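PDB 6JIG: GMP reductase from Trypanosoma brucei brucei, which probably catalyses the NADPH-dependent reductive deamination of GMP to IMP and so helps to balance guanine and adenine nucleotides. Local coordinates for residues M62-A67 / G227-G232; R244-V249 / D278-S283; I360-G365 / T470-M475. The protein carries 1 engineered substitution. One frame throughout, in Å; residues are numbered along the deposited sequence.

In the fold
Each contact involves a helix of the eight-stranded parallel barrel. Interaction 1 is buried near the centre of the chain. It joins the barrel helix 60-68 to the chain returning from the CBS region, through small apolar groups and one water. Interaction 2 lies further out and is partly buried. It sets helix 239-251 against the loop before strand 285-291, with a salt-bridged arginine on its exposed side. Interaction 3 is buried too, although about 25 Å from the chain centre, and lies beside a subunit interface. It joins helix 357-365 to the strand 472-475 near the C-terminus, by aromatic and backbone contact. No element is shared between them.

Interaction 1: M62-A67 / G227-G232; sequences MAVAMA and GRLLVG
L229 sets its two methyl branches against helix 60-68, CD1 on V64 and CD2 on A67. The setting is a TIM barrel: helix 60-68 leads from the first barrel strand to the second, and residues 227-232 bring the chain back from the CBS region into the third, strand 232-235. A67 CB points toward the loop. It meets L229 CD2 at 3.7 Å, and L229 CB lies equally near. The other branch, L229 CD1, turns to V64 and rests 3.7 Å from its CG1, the two side chains crossing at about a right angle. L229 CG is anti to the carbonyl carbon (chi1 -65°), and with chi2 at 170° this brings both methyls to the helix. One turn back, A63 CB touches V231 CG2 at 3.8 Å. V91 of helix 81-93 packs on A63, V64 and V231, closing this apolar seam from a third element. K92 of the same helix bonds the carbonyl of L229, and D254 takes the backbone N-H of V231. A bound GMP, probably the one in the CBS region, lies about 8 Å from the side chain of L229. The polar part of the joint is a carbonyl pair bridged by water. That water donates to A63 O at 2.8 Å and to L230 O at 2.7 Å, while L230 O also lies 3.5 Å from A67 CB.

Interaction 2: R244-V249 / D278-S283; sequences RAIRLV and DPRTAS
I246 of helix 239-251 lies against R280 and T281 in the loop that leads to strand 285-291. Both segments belong to the outer layer of the TIM barrel, the loop being one of its helix-to-strand connections. R280 makes the more exposed half of the contact. Its CB packs 3.8 Å from I246 CG1. The chain then runs out and bends at chi3 (-68°), which swings the guanidinium over the isoleucine. NE lies close to I246 CD1 and gives its hydrogen to D278 OD1 at 3.0 Å, nearly straight at 170°. CZ has I246 CD1 3.5 Å away, the methyl sitting over the centre of one guanidinium face. NH1 and NH2 flank the same methyl. At the tip, NH2 bonds D278 OD2 on its syn lone pair, at 2.7 Å. The arginine thus holds the carboxylate side-on, and D278 lies at the guanidinium edge, in its plane. D278 OD1 takes a second hydrogen from the backbone N of R280, an Asx turn. Deeper in, T281 CG2 touches A245 CB at 3.8 Å and slants across I246, against its CG1. Its OG1 is turned elsewhere, to the carbonyl of L275 in helix 266-277. One turn of helix on from A245, V249 CG1 touches R280 O and S283 OG. A water donates to both I246 O and R280 O, linking the two backbones. The helix offers aliphatic groups to a guanidinium face, a carbonyl, a hydroxyl and a threonine methyl, while the charged pair is held within the loop. The two bonds to D278 fix the rotation of the guanidinium, so its flat face is presented to I246 and its charge probably remains largely balanced by the carboxylate.

Interaction 3: I360-G365 / T470-M475; sequences ISKAIG and TRFVRM
F472 pushes its ring against the last turn of helix 357-365, where its CZ and CE1 reach the backbone of K362. F472 CZ stands 3.5 Å from K362 O, which lies at the ring edge and near its plane. The same CZ is 3.8 Å from G365 C. One face of the ring carries the T470 methyl, CG2, set off toward the rim. T470 follows helix 463-469 and comes very near the other helix: its CA is 5.2 Å from that of G365. The lack of a side chain at G365 lets the backbones come this close, since T470 CG2 and the F472 ring fill the side where a CB would point. T470 OG1 lies 3.6 Å from G365 CA, but its polar partners are elsewhere, M466 O and S458 OG. K362 runs fully extended beyond CG, past the phenyl ring. Its CB is 4.1 Å from F472 CE1, and its NZ is 4.3 Å from M475 CE. Helix 357-365 leads into the last strand of the TIM barrel, whereas strand 472-475 lies outside the barrel, paired antiparallel with strand 18-20. A strand of the second subunit pairs in parallel beside R474 and M475, so the sheet runs on across the interface. I9 of that subunit also packs on F472. The ring edge, with its weakly positive hydrogens, suits the carbonyl oxygen of K362. The ammonium group of K362 is bonded by the carbonyls of Y15 and V18, which probably makes burying its charge tolerable and ties the helix to the N-terminal segment.

Interaction 1: M62-A67 / G227-G232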
loop_
_atom_site.group_PDB
_atom_site.type_symbol
_atom_site.label_atom_id
_atom_site.label_comp_id
_atom_site.label_asym_id
_atom_site.label_seq_id
_atom_site.Cartn_x
_atom_site.Cartn_y
_atom_site.Cartn_z
ATOM N N MET A 62 -11.408 35.502 9.474
ATOM C CA MET A 62 -12.037 34.482 10.317
ATOM C C MET A 62 -12.797 35.118 11.476
ATOM O O MET A 62 -13.916 34.701 11.794
ATOM C CB MET A 62 -10.975 33.510 10.849
ATOM C CG MET A 62 -11.510 32.506 11.879
ATOM S SD MET A 62 -12.700 31.360 11.099
ATOM C CE MET A 62 -11.610 30.431 10.010
ATOM N N ALA A 63 -12.197 36.121 12.128
ATOM C CA ALA A 63 -12.862 36.797 13.238
ATOM C C ALA A 63 -14.181 37.419 12.793
ATOM O O ALA A 63 -15.182 37.360 13.516
ATOM C CB ALA A 63 -11.938 37.865 13.839
ATOM N N VAL A 64 -14.207 38.004 11.593
ATOM C CA VAL A 64 -15.443 38.596 11.080
ATOM C C VAL A 64 -16.490 37.519 10.842
ATOM O O VAL A 64 -17.670 37.675 11.194
ATOM C CB VAL A 64 -15.152 39.388 9.794
ATOM C CG1 VAL A 64 -16.454 39.654 9.023
ATOM C CG2 VAL A 64 -14.429 40.687 10.124
ATOM N N ALA A 65 -16.076 36.401 10.245
ATOM C CA ALA A 65 -17.024 35.338 9.937
ATOM C C ALA A 65 -17.595 34.729 11.210
ATOM O O ALA A 65 -18.798 34.461 11.292
ATOM C CB ALA A 65 -16.344 34.278 9.071
ATOM N N MET A 66 -16.750 34.507 12.216
ATOM C CA MET A 66 -17.219 33.867 13.445
ATOM C C MET A 66 -18.225 34.751 14.176
ATOM O O MET A 66 -19.251 34.269 14.664
ATOM C CB MET A 66 -16.037 33.550 14.361
ATOM C CG MET A 66 -15.111 32.454 13.851
ATOM S SD MET A 66 -16.008 30.889 13.607
ATOM C CE MET A 66 -16.963 30.762 15.123
ATOM N N ALA A 67 -17.921 36.042 14.299
ATOM C CA ALA A 67 -18.867 36.957 14.935
ATOM C C ALA A 67 -20.184 37.014 14.168
ATOM O O ALA A 67 -21.265 37.098 14.772
ATOM C CB ALA A 67 -18.239 38.348 15.051
ATOM N N GLY A 227 -22.693 48.254 17.622
ATOM C CA GLY A 227 -23.143 47.467 16.494
ATOM C C GLY A 227 -22.029 46.922 15.629
ATOM O O GLY A 227 -22.300 46.469 14.515
ATOM N N ARG A 228 -20.784 46.959 16.102
ATOM C CA ARG A 228 -19.673 46.348 15.386
ATOM C C ARG A 228 -19.455 44.916 15.882
ATOM O O ARG A 228 -19.860 44.551 16.984
ATOM C CB ARG A 228 -18.393 47.157 15.567
ATOM C CG ARG A 228 -18.586 48.691 15.483
ATOM C CD ARG A 228 -17.312 49.400 15.862
ATOM N NE ARG A 228 -16.910 49.150 17.247
ATOM C CZ ARG A 228 -15.792 49.622 17.798
ATOM N NH1 ARG A 228 -14.962 50.381 17.086
ATOM N NH2 ARG A 228 -15.500 49.350 19.062
ATOM N N LEU A 229 -18.765 44.121 15.067
ATOM C CA LEU A 229 -18.544 42.715 15.413
ATOM C C LEU A 229 -17.636 42.567 16.632
ATOM O O LEU A 229 -16.627 43.262 16.767
ATOM C CB LEU A 229 -17.940 41.974 14.219
ATOM C CG LEU A 229 -18.886 41.903 13.007
ATOM C CD1 LEU A 229 -18.150 41.380 11.770
ATOM C CD2 LEU A 229 -20.083 41.028 13.326
ATOM N N LEU A 230 -18.006 41.643 17.524
ATOM C CA LEU A 230 -17.178 41.301 18.675
ATOM C C LEU A 230 -15.916 40.573 18.231
ATOM O O LEU A 230 -15.932 39.801 17.270
ATOM C CB LEU A 230 -17.937 40.389 19.640
ATOM C CG LEU A 230 -18.972 40.853 20.657
ATOM C CD1 LEU A 230 -19.257 39.653 21.587
ATOM C CD2 LEU A 230 -18.498 42.044 21.447
ATOM N N VAL A 231 -14.824 40.805 18.951
ATOM C CA VAL A 231 -13.561 40.129 18.647
ATOM C C VAL A 231 -12.642 40.210 19.862
ATOM O O VAL A 231 -12.586 41.232 20.556
ATOM C CB VAL A 231 -12.909 40.724 17.373
ATOM C CG1 VAL A 231 -12.590 42.231 17.554
ATOM C CG2 VAL A 231 -11.661 39.938 16.988
ATOM N N GLY A 232 -11.917 39.117 20.121
ATOM C CA GLY A 232 -10.919 39.075 21.165
ATOM C C GLY A 232 -9.510 39.031 20.588
ATOM O O GLY A 232 -9.301 38.907 19.382
HETATM O O HOH W 1 -14.672 37.635 16.279
#

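Interaction 2: R244-V249 / D278-S283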
loop_
_atom_site.group_PDB
_atom_site.type_symbol
_atom_site.label_atom_id
_atom_site.label_comp_id
_atom_site.label_asym_id
_atom_site.label_seq_id
_atom_site.Cartn_x
_atom_site.Cartn_y
_atom_site.Cartn_z
ATOM N N ARG A 244 1.271 45.529 24.502
ATOM C CA ARG A 244 0.372 44.951 23.507
ATOM C C ARG A 244 -1.075 44.983 23.990
ATOM O O ARG A 244 -1.982 45.376 23.250
ATOM C CB ARG A 244 0.813 43.520 23.188
ATOM C CG ARG A 244 -0.001 42.824 22.106
ATOM C CD ARG A 244 0.465 41.382 21.934
ATOM N NE ARG A 244 1.817 41.316 21.389
ATOM C CZ ARG A 244 2.090 41.184 20.096
ATOM N NH1 ARG A 244 1.096 41.099 19.220
ATOM N NH2 ARG A 244 3.348 41.118 19.673
ATOM N N ALA A 245 -1.307 44.575 25.239
ATOM C CA ALA A 245 -2.665 44.542 25.774
ATOM C C ALA A 245 -3.301 45.925 25.758
ATOM O O ALA A 245 -4.469 46.087 25.379
ATOM C CB ALA A 245 -2.649 43.998 27.197
ATOM N N ILE A 246 -2.558 46.929 26.221
ATOM C CA ILE A 246 -3.103 48.285 26.267
ATOM C C ILE A 246 -3.527 48.726 24.876
ATOM O O ILE A 246 -4.634 49.238 24.676
ATOM C CB ILE A 246 -2.074 49.255 26.876
ATOM C CG1 ILE A 246 -2.033 49.106 28.396
ATOM C CG2 ILE A 246 -2.419 50.706 26.497
ATOM C CD1 ILE A 246 -0.664 49.430 29.010
ATOM N N ARG A 247 -2.659 48.506 23.888
ATOM C CA ARG A 247 -2.951 48.944 22.526
ATOM C C ARG A 247 -4.077 48.135 21.884
ATOM O O ARG A 247 -4.859 48.684 21.096
ATOM C CB ARG A 247 -1.668 48.889 21.700
ATOM C CG ARG A 247 -0.626 49.912 22.217
ATOM C CD ARG A 247 0.739 49.779 21.570
ATOM N NE ARG A 247 0.658 49.866 20.119
ATOM C CZ ARG A 247 1.692 49.677 19.304
ATOM N NH1 ARG A 247 2.891 49.409 19.807
ATOM N NH2 ARG A 247 1.527 49.752 17.985
ATOM N N LEU A 248 -4.189 46.842 22.209
ATOM C CA LEU A 248 -5.316 46.059 21.710
ATOM C C LEU A 248 -6.640 46.591 22.242
ATOM O O LEU A 248 -7.625 46.683 21.497
ATOM C CB LEU A 248 -5.155 44.589 22.104
ATOM C CG LEU A 248 -4.076 43.796 21.365
ATOM C CD1 LEU A 248 -3.807 42.472 22.077
ATOM C CD2 LEU A 248 -4.509 43.555 19.923
ATOM N N VAL A 249 -6.691 46.918 23.535
ATOM C CA VAL A 249 -7.923 47.455 24.103
ATOM C C VAL A 249 -8.270 48.788 23.449
ATOM O O VAL A 249 -9.430 49.041 23.102
ATOM C CB VAL A 249 -7.801 47.570 25.634
ATOM C CG1 VAL A 249 -9.016 48.275 26.224
ATOM C CG2 VAL A 249 -7.685 46.172 26.252
ATOM N N ASP A 278 -4.682 47.457 35.987
ATOM C CA ASP A 278 -4.446 48.654 35.195
ATOM C C ASP A 278 -5.744 49.112 34.555
ATOM O O ASP A 278 -6.368 48.327 33.823
ATOM C CB ASP A 278 -3.402 48.382 34.118
ATOM C CG ASP A 278 -2.830 49.658 33.510
ATOM O OD1 ASP A 278 -3.612 50.532 33.092
ATOM O OD2 ASP A 278 -1.590 49.782 33.440
ATOM N N PRO A 279 -6.180 50.359 34.778
ATOM C CA PRO A 279 -7.434 50.822 34.153
ATOM C C PRO A 279 -7.390 50.813 32.638
ATOM O O PRO A 279 -8.450 50.760 32.005
ATOM C CB PRO A 279 -7.594 52.254 34.695
ATOM C CG PRO A 279 -6.748 52.296 35.923
ATOM C CD PRO A 279 -5.580 51.389 35.642
ATOM N N ARG A 280 -6.197 50.847 32.032
ATOM C CA ARG A 280 -6.114 50.811 30.578
ATOM C C ARG A 280 -6.491 49.445 30.004
ATOM O O ARG A 280 -6.833 49.355 28.821
ATOM C CB ARG A 280 -4.708 51.194 30.135
ATOM C CG ARG A 280 -4.335 52.639 30.499
ATOM C CD ARG A 280 -2.866 52.910 30.269
ATOM N NE ARG A 280 -2.013 52.168 31.194
ATOM C CZ ARG A 280 -0.687 52.179 31.150
ATOM N NH1 ARG A 280 -0.063 52.904 30.231
ATOM N NH2 ARG A 280 0.017 51.466 32.019
ATOM N N THR A 281 -6.435 48.385 30.807
ATOM C CA THR A 281 -6.833 47.055 30.349
ATOM C C THR A 281 -7.994 46.446 31.127
ATOM O O THR A 281 -8.625 45.507 30.620
ATOM C CB THR A 281 -5.639 46.089 30.412
ATOM O OG1 THR A 281 -5.003 46.200 31.687
ATOM C CG2 THR A 281 -4.625 46.437 29.338
ATOM N N ALA A 282 -8.305 46.945 32.325
ATOM C CA ALA A 282 -9.341 46.342 33.156
ATOM C C ALA A 282 -10.746 46.654 32.672
ATOM O O ALA A 282 -11.715 46.146 33.250
ATOM C CB ALA A 282 -9.187 46.788 34.609
ATOM N N SER A 283 -10.881 47.451 31.618
ATOM C CA SER A 283 -12.188 47.714 31.043
ATOM C C SER A 283 -12.737 46.537 30.250
ATOM O O SER A 283 -13.898 46.597 29.839
ATOM C CB SER A 283 -12.125 48.936 30.135
ATOM O OG SER A 283 -11.089 48.783 29.176
HETATM O O HOH W 2 -6.117 50.754 26.570
#

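Interaction 3: I360-G365 / T470-M475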
loop_
_atom_site.group_PDB
_atom_site.type_symbol
_atom_site.label_atom_id
_atom_site.label_comp_id
_atom_site.label_asym_id
_atom_site.label_seq_id
_atom_site.Cartn_x
_atom_site.Cartn_y
_atom_site.Cartn_z
ATOM N N ILE A 360 -18.164 18.374 20.499
ATOM C CA ILE A 360 -18.654 19.633 21.058
ATOM C C ILE A 360 -19.784 19.376 22.048
ATOM O O ILE A 360 -19.812 19.956 23.144
ATOM C CB ILE A 360 -19.086 20.578 19.921
ATOM C CG1 ILE A 360 -17.872 20.938 19.058
ATOM C CG2 ILE A 360 -19.757 21.836 20.503
ATOM C CD1 ILE A 360 -18.208 21.823 17.845
ATOM N N SER A 361 -20.738 18.504 21.685
ATOM C CA SER A 361 -21.787 18.141 22.639
ATOM C C SER A 361 -21.193 17.580 23.925
ATOM O O SER A 361 -21.667 17.890 25.024
ATOM C CB SER A 361 -22.757 17.120 22.034
ATOM O OG SER A 361 -23.294 17.540 20.781
ATOM N N LYS A 362 -20.172 16.728 23.812
ATOM C CA LYS A 362 -19.577 16.166 25.018
ATOM C C LYS A 362 -18.903 17.245 25.855
ATOM O O LYS A 362 -19.001 17.235 27.087
ATOM C CB LYS A 362 -18.565 15.072 24.650
ATOM C CG LYS A 362 -19.194 13.901 23.888
ATOM C CD LYS A 362 -18.121 12.866 23.433
ATOM C CE LYS A 362 -18.700 11.906 22.398
ATOM N NZ LYS A 362 -17.683 10.849 22.018
ATOM N N ALA A 363 -18.184 18.161 25.207
ATOM C CA ALA A 363 -17.495 19.212 25.951
ATOM C C ALA A 363 -18.487 20.075 26.731
ATOM O O ALA A 363 -18.285 20.356 27.918
ATOM C CB ALA A 363 -16.666 20.064 24.990
ATOM N N ILE A 364 -19.574 20.492 26.077
ATOM C CA ILE A 364 -20.615 21.268 26.759
ATOM C C ILE A 364 -21.264 20.433 27.859
ATOM O O ILE A 364 -21.486 20.914 28.977
ATOM C CB ILE A 364 -21.674 21.769 25.752
ATOM C CG1 ILE A 364 -21.036 22.580 24.624
ATOM C CG2 ILE A 364 -22.738 22.584 26.469
ATOM C CD1 ILE A 364 -20.271 23.813 25.100
ATOM N N GLY A 365 -21.587 19.170 27.559
ATOM C CA GLY A 365 -22.107 18.280 28.589
ATOM C C GLY A 365 -21.183 18.092 29.779
ATOM O O GLY A 365 -21.651 17.890 30.907
ATOM N N THR A 470 -26.646 16.335 31.318
ATOM C CA THR A 470 -25.883 15.330 30.592
ATOM C C THR A 470 -25.303 14.288 31.543
ATOM O O THR A 470 -24.799 14.607 32.624
ATOM C CB THR A 470 -24.774 15.988 29.768
ATOM O OG1 THR A 470 -25.372 16.678 28.662
ATOM C CG2 THR A 470 -23.804 14.932 29.205
ATOM N N ARG A 471 -25.421 13.031 31.141
ATOM C CA ARG A 471 -24.804 11.896 31.809
ATOM C C ARG A 471 -24.002 11.135 30.771
ATOM O O ARG A 471 -24.440 10.991 29.630
ATOM C CB ARG A 471 -25.849 10.961 32.438
ATOM C CG ARG A 471 -26.772 11.652 33.433
ATOM C CD ARG A 471 -26.015 12.087 34.690
ATOM N NE ARG A 471 -26.927 12.670 35.670
ATOM C CZ ARG A 471 -27.138 13.977 35.806
ATOM N NH1 ARG A 471 -26.482 14.843 35.044
ATOM N NH2 ARG A 471 -27.999 14.420 36.713
ATOM N N PHE A 472 -22.832 10.654 31.164
ATOM C CA PHE A 472 -21.947 9.948 30.254
ATOM C C PHE A 472 -21.904 8.458 30.576
ATOM O O PHE A 472 -22.126 8.043 31.716
ATOM C CB PHE A 472 -20.516 10.491 30.335
ATOM C CG PHE A 472 -20.372 11.916 29.847
ATOM C CD1 PHE A 472 -20.456 12.209 28.497
ATOM C CD2 PHE A 472 -20.136 12.942 30.742
ATOM C CE1 PHE A 472 -20.301 13.512 28.041
ATOM C CE2 PHE A 472 -19.983 14.251 30.299
ATOM C CZ PHE A 472 -20.067 14.533 28.949
ATOM N N VAL A 473 -21.582 7.674 29.555
ATOM C CA VAL A 473 -21.201 6.271 29.710
ATOM C C VAL A 473 -19.863 6.068 29.015
ATOM O O VAL A 473 -19.631 6.594 27.920
ATOM C CB VAL A 473 -22.294 5.321 29.156
ATOM C CG1 VAL A 473 -22.648 5.650 27.696
ATOM C CG2 VAL A 473 -21.871 3.860 29.294
ATOM N N ARG A 474 -18.968 5.336 29.673
ATOM C CA ARG A 474 -17.637 5.079 29.146
ATOM C C ARG A 474 -17.680 3.914 28.164
ATOM O O ARG A 474 -18.456 2.975 28.340
ATOM C CB ARG A 474 -16.701 4.788 30.319
ATOM C CG ARG A 474 -15.294 4.457 29.960
ATOM C CD ARG A 474 -14.430 4.668 31.181
ATOM N NE ARG A 474 -13.113 4.093 30.990
ATOM C CZ ARG A 474 -12.270 3.900 31.989
ATOM N NH1 ARG A 474 -12.643 4.235 33.224
ATOM N NH2 ARG A 474 -11.078 3.375 31.754
ATOM N N MET A 475 -16.899 4.000 27.087
ATOM C CA MET A 475 -16.821 2.897 26.138
ATOM C C MET A 475 -15.383 2.410 26.019
ATOM O O MET A 475 -14.432 3.167 26.251
ATOM C CB MET A 475 -17.393 3.276 24.743
ATOM C CG MET A 475 -16.979 4.625 24.182
ATOM S SD MET A 475 -17.672 4.878 22.517
ATOM C CE MET A 475 -17.175 6.574 22.202
#